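Local coordinates for ketol-acid reductoisomerase (NAD(+)) (uncultured archaeon GZfos26G2, PDB 4XDY), which converts (S)-2-acetolactate to (R)-2,3-dihydroxy-isovalerate by magnesium-dependent methyl migration and reduction with NADH, a step in branched-chain amino acid synthesis, at residues 19-24 / 80-85; 41-46 / 65-70; 115-120 / 191-196. All coordinates share one frame; numbering follows the deposited sequence.

From the N terminus, strand 18-22 opens the Rossmann domain. The chain then runs through helix 26-37 to strand 41-50. Contact 2 pairs that strand with 67-70 and closes a short loop around helix 56-63. This loop lies wholly within the longer one, which ends when contact 1 brings 80-85 back beside 19-24. Strands 18-22 and 41-50 are neighbours, so both contacts belong to one sheet, and both touch NADH. Contact 3 follows in series and crosses neither. It closes a third loop by setting 115-120 of the Rossmann domain against 191-196 of the C-terminal knotted domain, where the magnesium ions bind.

Contact 1 (19-24 / 80-85). With NAI (1,4-dihydronicotinamide adenine dinucleotide), chain E.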
loop_
_atom_site.group_PDB
_atom_site.type_symbol
_atom_site.label_atom_id
_atom_site.label_comp_id
_atom_site.label_asym_id
_atom_site.label_seq_id
_atom_site.Cartn_x
_atom_site.Cartn_y
_atom_site.Cartn_z
ATOM N N ILE A 19 10.149 30.890 -10.172
ATOM C CA ILE A 19 10.810 29.617 -9.818
ATOM C C ILE A 19 11.267 28.938 -11.116
ATOM O O ILE A 19 10.405 28.611 -11.995
ATOM C CB ILE A 19 9.834 28.629 -9.129
ATOM C CG1 ILE A 19 8.929 29.282 -8.066
ATOM C CG2 ILE A 19 10.621 27.354 -8.659
ATOM C CD1 ILE A 19 9.696 29.904 -6.999
ATOM N N ALA A 20 12.558 28.723 -11.216
ATOM C CA ALA A 20 13.154 27.934 -12.294
ATOM C C ALA A 20 13.264 26.487 -11.828
ATOM O O ALA A 20 14.051 26.195 -10.940
ATOM C CB ALA A 20 14.510 28.467 -12.652
ATOM N N VAL A 21 12.440 25.639 -12.399
ATOM C CA VAL A 21 12.448 24.186 -12.061
ATOM C C VAL A 21 13.369 23.492 -13.039
ATOM O O VAL A 21 13.056 23.455 -14.235
ATOM C CB VAL A 21 11.052 23.595 -12.080
ATOM C CG1 VAL A 21 11.100 22.062 -11.944
ATOM C CG2 VAL A 21 10.181 24.207 -10.967
ATOM N N MET A 22 14.505 22.999 -12.534
ATOM C CA MET A 22 15.480 22.280 -13.326
ATOM C C MET A 22 15.158 20.774 -13.332
ATOM O O MET A 22 15.270 20.123 -12.316
ATOM C CB MET A 22 16.872 22.505 -12.821
ATOM C CG MET A 22 17.238 23.970 -12.481
ATOM S SD MET A 22 16.976 24.985 -13.954
ATOM C CE MET A 22 18.039 26.354 -13.512
ATOM N N GLY A 23 14.886 20.229 -14.503
ATOM C CA GLY A 23 14.423 18.836 -14.642
ATOM C C GLY A 23 12.968 18.651 -14.586
ATOM O O GLY A 23 12.367 18.856 -13.542
ATOM N N TYR A 24 12.336 18.198 -15.667
ATOM C CA TYR A 24 10.943 17.962 -15.685
ATOM C C TYR A 24 10.633 16.483 -15.665
ATOM O O TYR A 24 9.965 16.020 -16.577
ATOM C CB TYR A 24 10.311 18.616 -16.966
ATOM C CG TYR A 24 8.839 18.831 -17.029
ATOM C CD1 TYR A 24 8.226 19.878 -16.366
ATOM C CD2 TYR A 24 8.035 18.051 -17.849
ATOM C CE1 TYR A 24 6.877 20.109 -16.433
ATOM C CE2 TYR A 24 6.659 18.271 -17.939
ATOM C CZ TYR A 24 6.076 19.346 -17.255
ATOM O OH TYR A 24 4.729 19.598 -17.276
ATOM N N VAL A 80 14.274 31.643 -7.640
ATOM C CA VAL A 80 14.508 30.349 -6.978
ATOM C C VAL A 80 14.955 29.383 -8.061
ATOM O O VAL A 80 14.298 29.253 -9.063
ATOM C CB VAL A 80 13.253 29.808 -6.249
ATOM C CG1 VAL A 80 13.598 28.490 -5.532
ATOM C CG2 VAL A 80 12.774 30.815 -5.223
ATOM N N VAL A 81 16.117 28.770 -7.846
ATOM C CA VAL A 81 16.650 27.793 -8.804
ATOM C C VAL A 81 16.493 26.408 -8.134
ATOM O O VAL A 81 17.187 26.126 -7.185
ATOM C CB VAL A 81 18.099 28.064 -9.130
ATOM C CG1 VAL A 81 18.683 26.974 -10.038
ATOM C CG2 VAL A 81 18.241 29.418 -9.854
ATOM N N HIS A 82 15.484 25.681 -8.585
ATOM C CA HIS A 82 15.019 24.518 -7.836
ATOM C C HIS A 82 15.447 23.264 -8.610
ATOM O O HIS A 82 14.923 23.010 -9.713
ATOM C CB HIS A 82 13.528 24.607 -7.716
ATOM C CG HIS A 82 12.893 23.515 -6.916
ATOM N ND1 HIS A 82 13.579 22.780 -5.988
ATOM C CD2 HIS A 82 11.616 23.075 -6.859
ATOM C CE1 HIS A 82 12.758 21.932 -5.396
ATOM N NE2 HIS A 82 11.574 22.075 -5.918
ATOM N N ILE A 83 16.391 22.544 -8.024
ATOM C CA ILE A 83 17.132 21.456 -8.703
ATOM C C ILE A 83 16.328 20.172 -8.523
ATOM O O ILE A 83 16.313 19.614 -7.432
ATOM C CB ILE A 83 18.565 21.382 -8.231
ATOM C CG1 ILE A 83 19.320 22.663 -8.677
ATOM C CG2 ILE A 83 19.290 20.196 -8.890
ATOM C CD1 ILE A 83 20.693 22.797 -8.135
ATOM N N LEU A 84 15.648 19.764 -9.599
ATOM C CA LEU A 84 14.875 18.506 -9.620
ATOM C C LEU A 84 15.396 17.558 -10.730
ATOM O O LEU A 84 14.648 16.845 -11.340
ATOM C CB LEU A 84 13.389 18.764 -9.679
ATOM C CG LEU A 84 12.757 19.479 -8.488
ATOM C CD1 LEU A 84 11.287 19.793 -8.679
ATOM C CD2 LEU A 84 12.985 18.698 -7.197
ATOM N N LEU A 85 16.719 17.565 -10.859
ATOM C CA LEU A 85 17.436 16.648 -11.659
ATOM C C LEU A 85 17.798 15.402 -10.813
ATOM O O LEU A 85 17.876 15.473 -9.609
ATOM C CB LEU A 85 18.698 17.321 -12.174
ATOM C CG LEU A 85 18.485 18.478 -13.148
ATOM C CD1 LEU A 85 19.712 19.366 -13.216
ATOM C CD2 LEU A 85 18.146 17.988 -14.521
HETATM P PA NAI E . 14.312 12.353 -12.713
HETATM O O1A NAI E . 15.204 11.103 -12.663
HETATM O O2A NAI E . 12.882 12.221 -13.009
HETATM O O5B NAI E . 15.120 13.409 -13.624
HETATM C C5B NAI E . 14.503 14.678 -13.983
HETATM C C4B NAI E . 14.847 14.988 -15.472
HETATM O O4B NAI E . 16.252 15.214 -15.492
HETATM C C3B NAI E . 14.607 13.879 -16.530
HETATM O O3B NAI E . 13.208 13.845 -16.814
HETATM C C2B NAI E . 15.517 14.314 -17.659
HETATM O O2B NAI E . 14.788 15.206 -18.506
HETATM C C1B NAI E . 16.628 15.068 -16.885
HETATM N N9A NAI E . 17.884 14.340 -16.932
HETATM C C8A NAI E . 17.993 12.968 -16.675
HETATM N N7A NAI E . 19.262 12.605 -16.804
HETATM C C5A NAI E . 19.955 13.715 -17.171
HETATM C C6A NAI E . 21.338 13.998 -17.507
HETATM N N6A NAI E . 22.277 13.041 -17.497
HETATM N N1A NAI E . 21.717 15.271 -17.795
HETATM C C2A NAI E . 20.803 16.262 -17.843
HETATM N N3A NAI E . 19.522 16.110 -17.557
HETATM C C4A NAI E . 19.041 14.854 -17.231
HETATM O O3 NAI E . 14.493 13.106 -11.210
HETATM P PN NAI E . 13.468 12.816 -9.931
HETATM O O1N NAI E . 13.385 11.328 -9.657
HETATM O O2N NAI E . 12.239 13.567 -10.223
HETATM O O5D NAI E . 14.432 13.391 -8.816
HETATM C C5D NAI E . 14.556 14.846 -8.673
HETATM C C4D NAI E . 15.000 15.235 -7.217
HETATM O O4D NAI E . 13.826 14.955 -6.428
HETATM C C3D NAI E . 16.101 14.390 -6.606
HETATM O O3D NAI E . 16.894 15.188 -5.719
HETATM C C2D NAI E . 15.381 13.283 -5.799
HETATM O O2D NAI E . 16.124 12.676 -4.745
HETATM C C1D NAI E . 14.182 14.063 -5.304
HETATM N N1N NAI E . 12.959 13.338 -4.939
HETATM C C2N NAI E . 12.392 12.529 -5.859
HETATM C C3N NAI E . 11.252 11.860 -5.586
HETATM C C7N NAI E . 10.624 11.096 -6.620
HETATM O O7N NAI E . 11.171 10.617 -7.662
HETATM N N7N NAI E . 9.317 11.109 -6.547
HETATM C C4N NAI E . 10.641 12.049 -4.287
HETATM C C5N NAI E . 11.170 13.085 -3.454
HETATM C C6N NAI E . 12.344 13.672 -3.808
#
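Ala20 and Met22 carry the main-chain pairing of two parallel strands, 19-22 and 80-83. Ala20 N donates to Val80 O at 2.8 Å. His82 N returns a nearly straight bond (172°) to Ala20 O at 2.8 Å. Met22 N then reaches His82 O at 2.9 Å. Past the strand end, Leu84 N still bonds Met22 O at 2.8 Å, but the bond is bent to 137°.

Apolar contacts flank this ladder on both faces of the sheet. On one face, Ile19 and Val80 point the same way, with Ile19 CD1 at 3.6 Å from Val80 CB. Farther along, Val21 CG1 meets Leu84 CD1 at 4.0 Å. The CG of Leu84 also sits over the centre of one face of the His82 ring. On the other face, the Met22 chain bends at chi2 (-57°). This turns CE back along the sheet to 3.6 Å from Val81 CG1.

The cofactor meets the loops that follow both strands. Leu85 CD2 touches Gly23 CA and also lies 3.5 Å from NAI O4B, on the adenosine ribose. Leu84 O packs near C5D of the other ribose. Gly23 has a positive phi and begins a GxGxxG sequence, consistent with the dinucleotide-binding turn of a Rossmann fold.

Backbone bonds thus fix the strand register and hydrophobic side chains bury it. At this junction the NADH riboses rest against carbon atoms and a carbonyl, while its polar grips come from neighbours such as Gln27 and Asp87.

Contact 2 (41-46 / 65-70); sequences NVVIGE and GFEVLP. With NAI (1,4-dihydronicotinamide adenine dinucleotide), chain E.
Ile44 has the most surface buried here, and it packs against Phe66. Its CG1 lies anti to the carbonyl carbon (chi1 -52°) and comes 3.6 Å from Phe66 CB. CD1 then extends over one face of the phenyl ring. Val42 adds a methyl, with CG1 4.0 Å from Phe66 CE1.

Both the N and the O of Ile44 bond to the strand 67-70, to residues on either side of Val68 in sequence. Ile44 N donates to Glu67 O at 2.9 Å. Leu69 N donates to Ile44 O at 2.8 Å in an almost straight bond (175°). Glu46 N continues the series to Leu69 O. These bonds define a parallel pair in which Ile44 lies opposite Val68.

Val43 faces the other side of the sheet. Its CG1 touches Glu67 OE1 at 3.5 Å, as the extended glutamate runs alongside. The carboxylate is held by a salt bridge to Lys77. Where the strands begin to part, a water bridges them, donating to Val42 O at 2.6 Å and accepting from Glu67 N at 2.9 Å.

Glu46 OE2 accepts a 2.6 Å bond from NAI O2B, the 2'-hydroxyl of the adenosine ribose. The same oxygen takes the amide of Tyr24. An acidic residue on the second strand of the Rossmann fold, binding the ribose 2'-hydroxyl, is characteristic of NAD-dependent enzymes and is consistent with the preference for NADH.

Strand 41-46 runs between 67-70 and the first strand, 18-22. Helix 26-37 covers Ile44 and Phe66 through Ala32, and Lys36 makes a cation-pi contact with the Phe66 ring. Helix 56-63 packs on Val68 through Trp58 and Ala61.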
loop_
_atom_site.group_PDB
_atom_site.type_symbol
_atom_site.label_atom_id
_atom_site.label_comp_id
_atom_site.label_asym_id
_atom_site.label_seq_id
_atom_site.Cartn_x
_atom_site.Cartn_y
_atom_site.Cartn_z
ATOM N N ASN A 41 4.706 31.904 -10.901
ATOM C CA ASN A 41 5.411 32.013 -12.158
ATOM C C ASN A 41 6.540 30.969 -12.212
ATOM O O ASN A 41 7.484 31.030 -11.420
ATOM C CB ASN A 41 6.010 33.431 -12.363
ATOM C CG ASN A 41 6.527 33.669 -13.806
ATOM O OD1 ASN A 41 7.621 34.215 -14.039
ATOM N ND2 ASN A 41 5.703 33.290 -14.781
ATOM N N VAL A 42 6.463 30.024 -13.163
ATOM C CA VAL A 42 7.493 28.967 -13.285
ATOM C C VAL A 42 8.141 28.947 -14.641
ATOM O O VAL A 42 7.429 29.050 -15.665
ATOM C CB VAL A 42 6.867 27.563 -13.061
ATOM C CG1 VAL A 42 7.928 26.454 -13.242
ATOM C CG2 VAL A 42 6.206 27.493 -11.698
ATOM N N VAL A 43 9.452 28.740 -14.688
ATOM C CA VAL A 43 10.102 28.410 -15.947
ATOM C C VAL A 43 10.815 27.085 -15.791
ATOM O O VAL A 43 11.203 26.754 -14.642
ATOM C CB VAL A 43 11.029 29.520 -16.463
ATOM C CG1 VAL A 43 10.192 30.802 -16.590
ATOM C CG2 VAL A 43 12.232 29.732 -15.585
ATOM N N ILE A 44 10.794 26.299 -16.864
ATOM C CA ILE A 44 11.514 24.986 -16.891
ATOM C C ILE A 44 12.882 25.140 -17.468
ATOM O O ILE A 44 13.052 25.659 -18.585
ATOM C CB ILE A 44 10.736 23.908 -17.649
ATOM C CG1 ILE A 44 9.306 23.810 -17.133
ATOM C CG2 ILE A 44 11.463 22.559 -17.555
ATOM C CD1 ILE A 44 9.196 23.503 -15.611
ATOM N N GLY A 45 13.869 24.682 -16.726
ATOM C CA GLY A 45 15.236 24.449 -17.218
ATOM C C GLY A 45 15.354 22.970 -17.611
ATOM O O GLY A 45 15.169 22.082 -16.778
ATOM N N GLU A 46 15.643 22.707 -18.897
ATOM C CA GLU A 46 15.803 21.335 -19.374
ATOM C C GLU A 46 16.846 21.284 -20.441
ATOM O O GLU A 46 17.448 22.318 -20.759
ATOM C CB GLU A 46 14.465 20.742 -19.835
ATOM C CG GLU A 46 13.844 19.766 -18.838
ATOM C CD GLU A 46 14.566 18.420 -18.655
ATOM O OE1 GLU A 46 15.639 18.222 -19.225
ATOM O OE2 GLU A 46 14.095 17.583 -17.792
ATOM N N GLY A 65 2.647 23.510 -21.613
ATOM C CA GLY A 65 2.421 24.931 -21.652
ATOM C C GLY A 65 3.420 25.748 -20.882
ATOM O O GLY A 65 3.143 26.854 -20.571
ATOM N N PHE A 66 4.599 25.214 -20.579
ATOM C CA PHE A 66 5.629 25.986 -19.898
ATOM C C PHE A 66 6.555 26.703 -20.834
ATOM O O PHE A 66 6.812 26.227 -21.915
ATOM C CB PHE A 66 6.470 25.014 -19.026
ATOM C CG PHE A 66 5.737 24.537 -17.859
ATOM C CD1 PHE A 66 5.777 25.261 -16.669
ATOM C CD2 PHE A 66 4.976 23.415 -17.930
ATOM C CE1 PHE A 66 5.031 24.845 -15.564
ATOM C CE2 PHE A 66 4.234 23.001 -16.837
ATOM C CZ PHE A 66 4.282 23.696 -15.654
ATOM N N GLU A 67 7.138 27.795 -20.367
ATOM C CA GLU A 67 8.363 28.266 -20.963
ATOM C C GLU A 67 9.533 27.335 -20.623
ATOM O O GLU A 67 9.814 27.109 -19.443
ATOM C CB GLU A 67 8.663 29.692 -20.530
ATOM C CG GLU A 67 10.030 30.152 -20.961
ATOM C CD GLU A 67 10.327 31.629 -20.684
ATOM O OE1 GLU A 67 9.698 32.240 -19.787
ATOM O OE2 GLU A 67 11.224 32.161 -21.379
ATOM N N VAL A 68 10.255 26.871 -21.642
ATOM C CA VAL A 68 11.265 25.852 -21.503
ATOM C C VAL A 68 12.561 26.384 -22.073
ATOM O O VAL A 68 12.637 26.768 -23.239
ATOM C CB VAL A 68 10.797 24.514 -22.150
ATOM C CG1 VAL A 68 11.808 23.394 -21.934
ATOM C CG2 VAL A 68 9.418 24.138 -21.673
ATOM N N LEU A 69 13.575 26.473 -21.222
ATOM C CA LEU A 69 14.841 26.996 -21.577
ATOM C C LEU A 69 15.903 26.006 -21.276
ATOM O O LEU A 69 15.700 25.171 -20.379
ATOM C CB LEU A 69 15.119 28.257 -20.742
ATOM C CG LEU A 69 14.050 29.366 -20.791
ATOM C CD1 LEU A 69 14.246 30.463 -19.757
ATOM C CD2 LEU A 69 14.062 29.976 -22.173
ATOM N N PRO A 70 17.093 26.200 -21.865
ATOM C CA PRO A 70 18.274 25.541 -21.396
ATOM C C PRO A 70 18.502 25.889 -19.928
ATOM O O PRO A 70 18.086 26.962 -19.457
ATOM C CB PRO A 70 19.419 26.109 -22.271
ATOM C CG PRO A 70 18.741 26.771 -23.440
ATOM C CD PRO A 70 17.372 27.140 -22.998
HETATM P PA NAI E . 14.312 12.353 -12.713
HETATM O O1A NAI E . 15.204 11.103 -12.663
HETATM O O2A NAI E . 12.882 12.221 -13.009
HETATM O O5B NAI E . 15.120 13.409 -13.624
HETATM C C5B NAI E . 14.503 14.678 -13.983
HETATM C C4B NAI E . 14.847 14.988 -15.472
HETATM O O4B NAI E . 16.252 15.214 -15.492
HETATM C C3B NAI E . 14.607 13.879 -16.530
HETATM O O3B NAI E . 13.208 13.845 -16.814
HETATM C C2B NAI E . 15.517 14.314 -17.659
HETATM O O2B NAI E . 14.788 15.206 -18.506
HETATM C C1B NAI E . 16.628 15.068 -16.885
HETATM N N9A NAI E . 17.884 14.340 -16.932
HETATM C C8A NAI E . 17.993 12.968 -16.675
HETATM N N7A NAI E . 19.262 12.605 -16.804
HETATM C C5A NAI E . 19.955 13.715 -17.171
HETATM C C6A NAI E . 21.338 13.998 -17.507
HETATM N N6A NAI E . 22.277 13.041 -17.497
HETATM N N1A NAI E . 21.717 15.271 -17.795
HETATM C C2A NAI E . 20.803 16.262 -17.843
HETATM N N3A NAI E . 19.522 16.110 -17.557
HETATM C C4A NAI E . 19.041 14.854 -17.231
HETATM O O3 NAI E . 14.493 13.106 -11.210
HETATM P PN NAI E . 13.468 12.816 -9.931
HETATM O O1N NAI E . 13.385 11.328 -9.657
HETATM O O2N NAI E . 12.239 13.567 -10.223
HETATM O O5D NAI E . 14.432 13.391 -8.816
HETATM C C5D NAI E . 14.556 14.846 -8.673
HETATM C C4D NAI E . 15.000 15.235 -7.217
HETATM O O4D NAI E . 13.826 14.955 -6.428
HETATM C C3D NAI E . 16.101 14.390 -6.606
HETATM O O3D NAI E . 16.894 15.188 -5.719
HETATM C C2D NAI E . 15.381 13.283 -5.799
HETATM O O2D NAI E . 16.124 12.676 -4.745
HETATM C C1D NAI E . 14.182 14.063 -5.304
HETATM N N1N NAI E . 12.959 13.338 -4.939
HETATM C C2N NAI E . 12.392 12.529 -5.859
HETATM C C3N NAI E . 11.252 11.860 -5.586
HETATM C C7N NAI E . 10.624 11.096 -6.620
HETATM O O7N NAI E . 11.171 10.617 -7.662
HETATM N N7N NAI E . 9.317 11.109 -6.547
HETATM C C4N NAI E . 10.641 12.049 -4.287
HETATM C C5N NAI E . 11.170 13.085 -3.454
HETATM C C6N NAI E . 12.344 13.672 -3.808
HETATM O O HOH W 1 6.156 28.910 -17.921
#

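Contact 3 (115-120 / 191-196). With MG (magnesium ion), chain D; MG (magnesium ion), chain C; HIO (N-hydroxy-N-isopropyloxamic acid), chain H.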
loop_
_atom_site.group_PDB
_atom_site.type_symbol
_atom_site.label_atom_id
_atom_site.label_comp_id
_atom_site.label_asym_id
_atom_site.label_seq_id
_atom_site.Cartn_x
_atom_site.Cartn_y
_atom_site.Cartn_z
ATOM N N ASN A 115 22.907 15.997 -1.913
ATOM C CA ASN A 115 24.096 16.667 -2.472
ATOM C C ASN A 115 24.670 17.734 -1.591
ATOM O O ASN A 115 25.916 17.930 -1.553
ATOM C CB ASN A 115 23.831 17.137 -3.873
ATOM C CG ASN A 115 23.888 15.974 -4.893
ATOM O OD1 ASN A 115 24.809 15.148 -4.826
ATOM N ND2 ASN A 115 22.931 15.869 -5.744
ATOM N N ILE A 116 23.792 18.429 -0.892
ATOM C CA ILE A 116 24.256 19.429 0.103
ATOM C C ILE A 116 24.818 18.752 1.353
ATOM O O ILE A 116 25.929 19.044 1.808
ATOM C CB ILE A 116 23.136 20.445 0.463
ATOM C CG1 ILE A 116 22.817 21.369 -0.715
ATOM C CG2 ILE A 116 23.460 21.150 1.765
ATOM C CD1 ILE A 116 23.983 22.291 -1.062
ATOM N N CYS A 117 24.078 17.764 1.864
ATOM C CA CYS A 117 24.502 17.018 3.048
ATOM C C CYS A 117 25.888 16.381 2.896
ATOM O O CYS A 117 26.724 16.475 3.813
ATOM C CB CYS A 117 23.481 15.883 3.308
ATOM S SG CYS A 117 23.895 14.808 4.699
ATOM N N PHE A 118 26.110 15.675 1.785
ATOM C CA PHE A 118 27.362 14.993 1.547
ATOM C C PHE A 118 28.377 15.855 0.888
ATOM O O PHE A 118 29.450 15.369 0.491
ATOM C CB PHE A 118 27.132 13.636 0.874
ATOM C CG PHE A 118 26.284 12.700 1.705
ATOM C CD1 PHE A 118 26.738 12.262 2.931
ATOM C CD2 PHE A 118 25.044 12.272 1.244
ATOM C CE1 PHE A 118 25.988 11.398 3.723
ATOM C CE2 PHE A 118 24.274 11.413 2.034
ATOM C CZ PHE A 118 24.745 10.978 3.270
ATOM N N LYS A 119 28.095 17.158 0.759
ATOM C CA LYS A 119 29.104 18.093 0.257
ATOM C C LYS A 119 29.515 17.835 -1.206
ATOM O O LYS A 119 30.639 18.151 -1.606
ATOM C CB LYS A 119 30.333 18.119 1.173
ATOM C CG LYS A 119 29.923 18.614 2.570
ATOM C CD LYS A 119 31.131 19.066 3.331
ATOM C CE LYS A 119 31.262 18.281 4.597
ATOM N NZ LYS A 119 30.108 18.714 5.412
ATOM N N ARG A 120 28.615 17.307 -2.033
ATOM C CA ARG A 120 28.857 17.200 -3.399
ATOM C C ARG A 120 28.615 18.484 -4.149
ATOM O O ARG A 120 29.113 18.639 -5.251
ATOM C CB ARG A 120 27.984 16.096 -3.979
ATOM C CG ARG A 120 28.175 14.713 -3.312
ATOM C CD ARG A 120 29.174 13.920 -4.019
ATOM N NE ARG A 120 28.720 13.533 -5.369
ATOM C CZ ARG A 120 29.571 13.389 -6.384
ATOM N NH1 ARG A 120 30.852 13.584 -6.153
ATOM N NH2 ARG A 120 29.165 13.049 -7.608
ATOM N N GLU A 191 16.751 15.214 6.851
ATOM C CA GLU A 191 16.010 14.756 5.682
ATOM C C GLU A 191 16.764 13.713 4.913
ATOM O O GLU A 191 16.197 12.669 4.593
ATOM C CB GLU A 191 15.645 15.873 4.730
ATOM C CG GLU A 191 14.596 15.423 3.704
ATOM C CD GLU A 191 15.138 14.726 2.429
ATOM O OE1 GLU A 191 16.332 14.855 2.127
ATOM O OE2 GLU A 191 14.280 14.079 1.821
ATOM N N THR A 192 18.065 13.931 4.706
ATOM C CA THR A 192 18.816 13.085 3.849
ATOM C C THR A 192 18.822 11.684 4.438
ATOM O O THR A 192 18.586 10.675 3.765
ATOM C CB THR A 192 20.255 13.577 3.712
ATOM O OG1 THR A 192 20.254 14.906 3.111
ATOM C CG2 THR A 192 21.025 12.620 2.843
ATOM N N TYR A 193 19.092 11.612 5.742
ATOM C CA TYR A 193 19.245 10.303 6.353
ATOM C C TYR A 193 17.966 9.550 6.503
ATOM O O TYR A 193 17.916 8.332 6.190
ATOM C CB TYR A 193 19.925 10.438 7.733
ATOM C CG TYR A 193 21.231 11.190 7.762
ATOM C CD1 TYR A 193 22.136 11.144 6.717
ATOM C CD2 TYR A 193 21.584 11.912 8.906
ATOM C CE1 TYR A 193 23.344 11.845 6.750
ATOM C CE2 TYR A 193 22.796 12.610 8.961
ATOM C CZ TYR A 193 23.694 12.560 7.916
ATOM O OH TYR A 193 24.881 13.232 7.953
ATOM N N GLU A 194 16.915 10.215 6.913
ATOM C CA GLU A 194 15.611 9.538 7.121
ATOM C C GLU A 194 15.081 9.061 5.768
ATOM O O GLU A 194 14.492 8.000 5.664
ATOM C CB GLU A 194 14.611 10.412 7.850
ATOM C CG GLU A 194 14.118 11.640 7.124
ATOM C CD GLU A 194 13.053 11.367 6.103
ATOM O OE1 GLU A 194 12.858 12.245 5.218
ATOM O OE2 GLU A 194 12.302 10.323 6.237
ATOM N N ASP A 195 15.301 9.895 4.758
ATOM C CA ASP A 195 14.776 9.629 3.390
ATOM C C ASP A 195 15.450 8.389 2.794
ATOM O O ASP A 195 14.788 7.503 2.295
ATOM C CB ASP A 195 15.002 10.829 2.498
ATOM C CG ASP A 195 14.320 10.657 1.145
ATOM O OD1 ASP A 195 13.083 10.808 1.105
ATOM O OD2 ASP A 195 15.054 10.270 0.203
ATOM N N LEU A 196 16.753 8.387 2.845
ATOM C CA LEU A 196 17.552 7.262 2.375
ATOM C C LEU A 196 17.181 5.996 3.126
ATOM O O LEU A 196 16.888 4.971 2.517
ATOM C CB LEU A 196 19.000 7.566 2.496
ATOM C CG LEU A 196 19.611 8.598 1.538
ATOM C CD1 LEU A 196 21.066 8.790 1.866
ATOM C CD2 LEU A 196 19.529 8.204 0.063
HETATM MG MG MG D . 11.591 9.936 0.081
HETATM MG MG MG C . 14.721 9.663 -1.742
HETATM C C1 HIO H . 12.904 8.943 -3.799
HETATM O O11 HIO H . 14.136 9.152 -3.639
HETATM O O12 HIO H . 12.275 8.690 -4.878
HETATM C C2 HIO H . 12.154 9.147 -2.482
HETATM O O2 HIO H . 12.753 9.766 -1.565
HETATM N N3 HIO H . 10.978 8.606 -2.224
HETATM O O3 HIO H . 10.185 9.128 -1.111
HETATM C C4 HIO H . 10.388 7.571 -3.017
HETATM C C41 HIO H . 9.927 6.443 -2.084
HETATM C C42 HIO H . 9.257 8.230 -3.798
HETATM O O HOH W 2 12.252 8.094 0.873
HETATM O O HOH W 3 16.744 9.400 -2.127
HETATM O O HOH W 4 14.840 11.740 -2.334
HETATM O O HOH W 5 11.201 12.042 -0.394
HETATM O O HOH W 6 10.267 10.155 1.801
#
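Phe118 presents its ring edge to Leu196, whose CD1 lies near the ring plane, 4.1 Å from CE2. Cys117 SG sits over the centre of one face of this ring, 4.0 Å above its plane. The Tyr193 ring receives Phe118 at its edge, with Phe118 CZ 3.9 Å from Tyr193 CE1. Cys117 SG also meets the tyrosine. It stands 4.5 Å from the centroid of the Tyr193 ring and 49° off the normal, an oblique sulfur-aromatic contact. The sulfur reaches this place because it is anti to the backbone N of Cys117 (chi1 177°).

Thr192 touches Cys117 and Phe118. Its CG2 meets Phe118 CE2 at 3.6 Å, and its OG1 packs on Cys117 CB while hydrogen-bonding to Phe188 O.

Helix 188-203, which carries Thr192, Tyr193 and Leu196, turns Asp195 to another side. Asp195 OD1 binds one magnesium ion at 2.0 Å, and Asp195 OD2 binds the other at 2.1 Å. Oxygen O2 of the bound inhibitor, N-hydroxy-N-isopropyloxamic acid, also joins the two metals. Glu199 completes one metal shell, and Lys135 bonds to Asp195 OD1. Tyr223 of the second subunit packs on Tyr193.

The contact is mainly van der Waals packing, with one oblique sulfur-aromatic contact. Thr192, Tyr193 and Leu196 pack on the Rossmann domain, while Asp195 of the same helix, in the knotted domain, binds both magnesium ions.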